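Local coordinates for THB11 (Chlamydomonas reinhardtii, PDB 6TD7), which binds a heme that is pentacoordinate without added ligand, and probably oxygen, through its truncated-hemoglobin domain, one part of a longer protein, and is associated with nitrite reduction, at residues Arg88-Pro92 against Glu93-Leu97. Numbering follows the deposited sequence.
Sequences RGFSP and EDFDL. With HEM (protoporphyrin IX containing Fe), chain B.
Asp94 OD2, at the start of helix 92-108, takes a hydrogen bond from Ser91 N, 3.0 Å away, which meets it on the anti side, 24° out of the carboxylate plane; Tyr44 OH adds a weak one. Ser91 OG also lies 3.0 Å from Asp94 OD2, and Asp94 N returns a weak, longer bond to Ser91 OG, completing the reciprocal pairing of a capping box. Asp94 CG stands anti to its own carbonyl carbon (chi1 -61°), which turns the carboxylate back onto Ser91, while Gln40 binds its other oxygen, OD1. Behind the cap, Phe95 N reaches Ser91 O at 3.2 Å, almost in line with the carbonyl, and Asp96 N bonds to Pro92 O at 3.0 Å. The Phe90 ring, near the axial ligand His81, passes alongside Asp94, its CE1 3.5 Å from Asp94 CB and its plane only 16° from the carboxylate, while CZ lies 3.5 Å from HEM C3B. Phe95 brings CE1 within 3.2 Å of HEM C2C. An alanine in place of Asp94 would probably leave Ser91 N, Gln40 and Tyr44 without their carboxylate mate. The capped helix start and the loop before it thus form part of the heme-pocket wall of a truncated globin.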
# COMPACT_ATOMS: atom_id res chain seq x y z
N ARG A 88 -8.20 4.59 -16.69
CA ARG A 88 -6.80 4.51 -17.10
C ARG A 88 -6.25 3.09 -17.15
O ARG A 88 -5.07 2.91 -17.46
CB ARG A 88 -5.93 5.35 -16.16
CG ARG A 88 -6.57 6.69 -15.82
CD ARG A 88 -5.56 7.67 -15.27
NE ARG A 88 -6.20 8.94 -14.93
CZ ARG A 88 -5.56 9.98 -14.39
NH1 ARG A 88 -4.26 9.91 -14.14
NH2 ARG A 88 -6.23 11.09 -14.11
N GLY A 89 -7.06 2.08 -16.85
CA GLY A 89 -6.62 0.71 -16.99
C GLY A 89 -5.72 0.18 -15.90
O GLY A 89 -5.01 -0.81 -16.12
N PHE A 90 -5.69 0.83 -14.73
CA PHE A 90 -5.01 0.28 -13.56
C PHE A 90 -5.30 -1.20 -13.42
O PHE A 90 -6.46 -1.62 -13.37
CB PHE A 90 -5.46 1.04 -12.31
CG PHE A 90 -4.66 0.75 -11.07
CD1 PHE A 90 -3.30 0.99 -11.04
CD2 PHE A 90 -5.28 0.28 -9.92
CE1 PHE A 90 -2.56 0.74 -9.90
CE2 PHE A 90 -4.55 0.03 -8.77
CZ PHE A 90 -3.19 0.26 -8.76
N SER A 91 -4.24 -2.00 -13.37
CA SER A 91 -4.31 -3.44 -13.54
C SER A 91 -3.67 -4.18 -12.39
O SER A 91 -2.89 -3.61 -11.62
CB SER A 91 -3.62 -3.85 -14.85
OG SER A 91 -2.22 -3.61 -14.77
N PRO A 92 -3.97 -5.47 -12.24
CA PRO A 92 -3.28 -6.26 -11.21
C PRO A 92 -1.77 -6.20 -11.31
O PRO A 92 -1.08 -6.23 -10.28
CB PRO A 92 -3.80 -7.69 -11.47
CG PRO A 92 -5.14 -7.49 -12.09
CD PRO A 92 -5.04 -6.24 -12.91
N GLU A 93 -1.24 -6.10 -12.52
CA GLU A 93 0.21 -6.00 -12.69
C GLU A 93 0.75 -4.68 -12.14
O GLU A 93 1.87 -4.65 -11.63
CB GLU A 93 0.57 -6.18 -14.16
CG GLU A 93 0.25 -7.56 -14.69
CD GLU A 93 -1.05 -7.60 -15.48
OE1 GLU A 93 -1.07 -8.24 -16.55
OE2 GLU A 93 -2.04 -6.97 -15.05
N ASP A 94 -0.02 -3.59 -12.22
CA ASP A 94 0.41 -2.35 -11.60
C ASP A 94 0.42 -2.48 -10.08
O ASP A 94 1.32 -1.98 -9.40
CB ASP A 94 -0.49 -1.19 -12.03
CG ASP A 94 -0.47 -0.95 -13.53
OD1 ASP A 94 0.64 -0.92 -14.11
OD2 ASP A 94 -1.56 -0.78 -14.12
N PHE A 95 -0.58 -3.18 -9.52
CA PHE A 95 -0.61 -3.39 -8.08
C PHE A 95 0.58 -4.23 -7.62
O PHE A 95 1.15 -3.97 -6.55
CB PHE A 95 -1.92 -4.06 -7.67
CG PHE A 95 -2.20 -3.96 -6.19
CD1 PHE A 95 -2.58 -2.76 -5.62
CD2 PHE A 95 -2.09 -5.07 -5.37
CE1 PHE A 95 -2.84 -2.66 -4.26
CE2 PHE A 95 -2.34 -4.98 -4.01
CZ PHE A 95 -2.71 -3.77 -3.46
N ASP A 96 0.97 -5.24 -8.40
CA ASP A 96 2.17 -6.01 -8.07
C ASP A 96 3.38 -5.10 -7.93
O ASP A 96 4.18 -5.23 -7.00
CB ASP A 96 2.44 -7.07 -9.15
CG ASP A 96 1.43 -8.20 -9.14
OD1 ASP A 96 0.72 -8.41 -8.13
OD2 ASP A 96 1.37 -8.92 -10.17
N LEU A 97 3.55 -4.17 -8.87
CA LEU A 97 4.67 -3.24 -8.80
C LEU A 97 4.61 -2.40 -7.53
O LEU A 97 5.63 -2.20 -6.86
CB LEU A 97 4.67 -2.36 -10.05
CG LEU A 97 5.90 -1.57 -10.47
CD1 LEU A 97 7.18 -2.38 -10.32
CD2 LEU A 97 5.71 -1.14 -11.92
CHA HEM B . -6.19 5.19 -2.57
CHB HEM B . -3.57 4.74 -6.67
CHC HEM B . -1.14 0.94 -4.87
CHD HEM B . -4.07 1.08 -0.93
C1A HEM B . -5.68 5.44 -3.84
C2A HEM B . -5.99 6.54 -4.73
C3A HEM B . -5.26 6.39 -5.84
C4A HEM B . -4.45 5.20 -5.71
CMA HEM B . -5.25 7.32 -7.07
CAA HEM B . -6.96 7.72 -4.49
CBA HEM B . -8.37 7.25 -4.15
CGA HEM B . -9.18 8.43 -3.67
O1A HEM B . -10.43 8.30 -3.65
O2A HEM B . -8.59 9.48 -3.30
C1B HEM B . -2.66 3.72 -6.52
C2B HEM B . -1.61 3.37 -7.46
C3B HEM B . -0.94 2.32 -6.98
C4B HEM B . -1.53 1.96 -5.70
CMB HEM B . -1.33 4.09 -8.79
CAB HEM B . 0.26 1.64 -7.68
CBB HEM B . 0.70 0.44 -7.32
C1C HEM B . -1.72 0.69 -3.65
C2C HEM B . -1.27 -0.33 -2.73
C3C HEM B . -2.07 -0.31 -1.67
C4C HEM B . -3.06 0.74 -1.82
CMC HEM B . -0.09 -1.29 -2.99
CAC HEM B . -1.89 -1.27 -0.47
CBC HEM B . -2.97 -1.73 0.16
C1D HEM B . -4.82 2.25 -1.00
C2D HEM B . -5.61 2.82 0.08
C3D HEM B . -6.19 3.93 -0.38
C4D HEM B . -5.79 4.14 -1.75
CMD HEM B . -5.74 2.21 1.49
CAD HEM B . -7.09 4.89 0.42
CBD HEM B . -8.55 4.48 0.46
CGD HEM B . -9.16 5.47 1.41
O1D HEM B . -9.33 5.13 2.61
O2D HEM B . -9.45 6.61 0.96
NA HEM B . -4.74 4.64 -4.47
NB HEM B . -2.57 2.83 -5.45
NC HEM B . -2.81 1.33 -3.06
ND HEM B . -4.96 3.09 -2.09
FE HEM B . -3.78 2.98 -3.72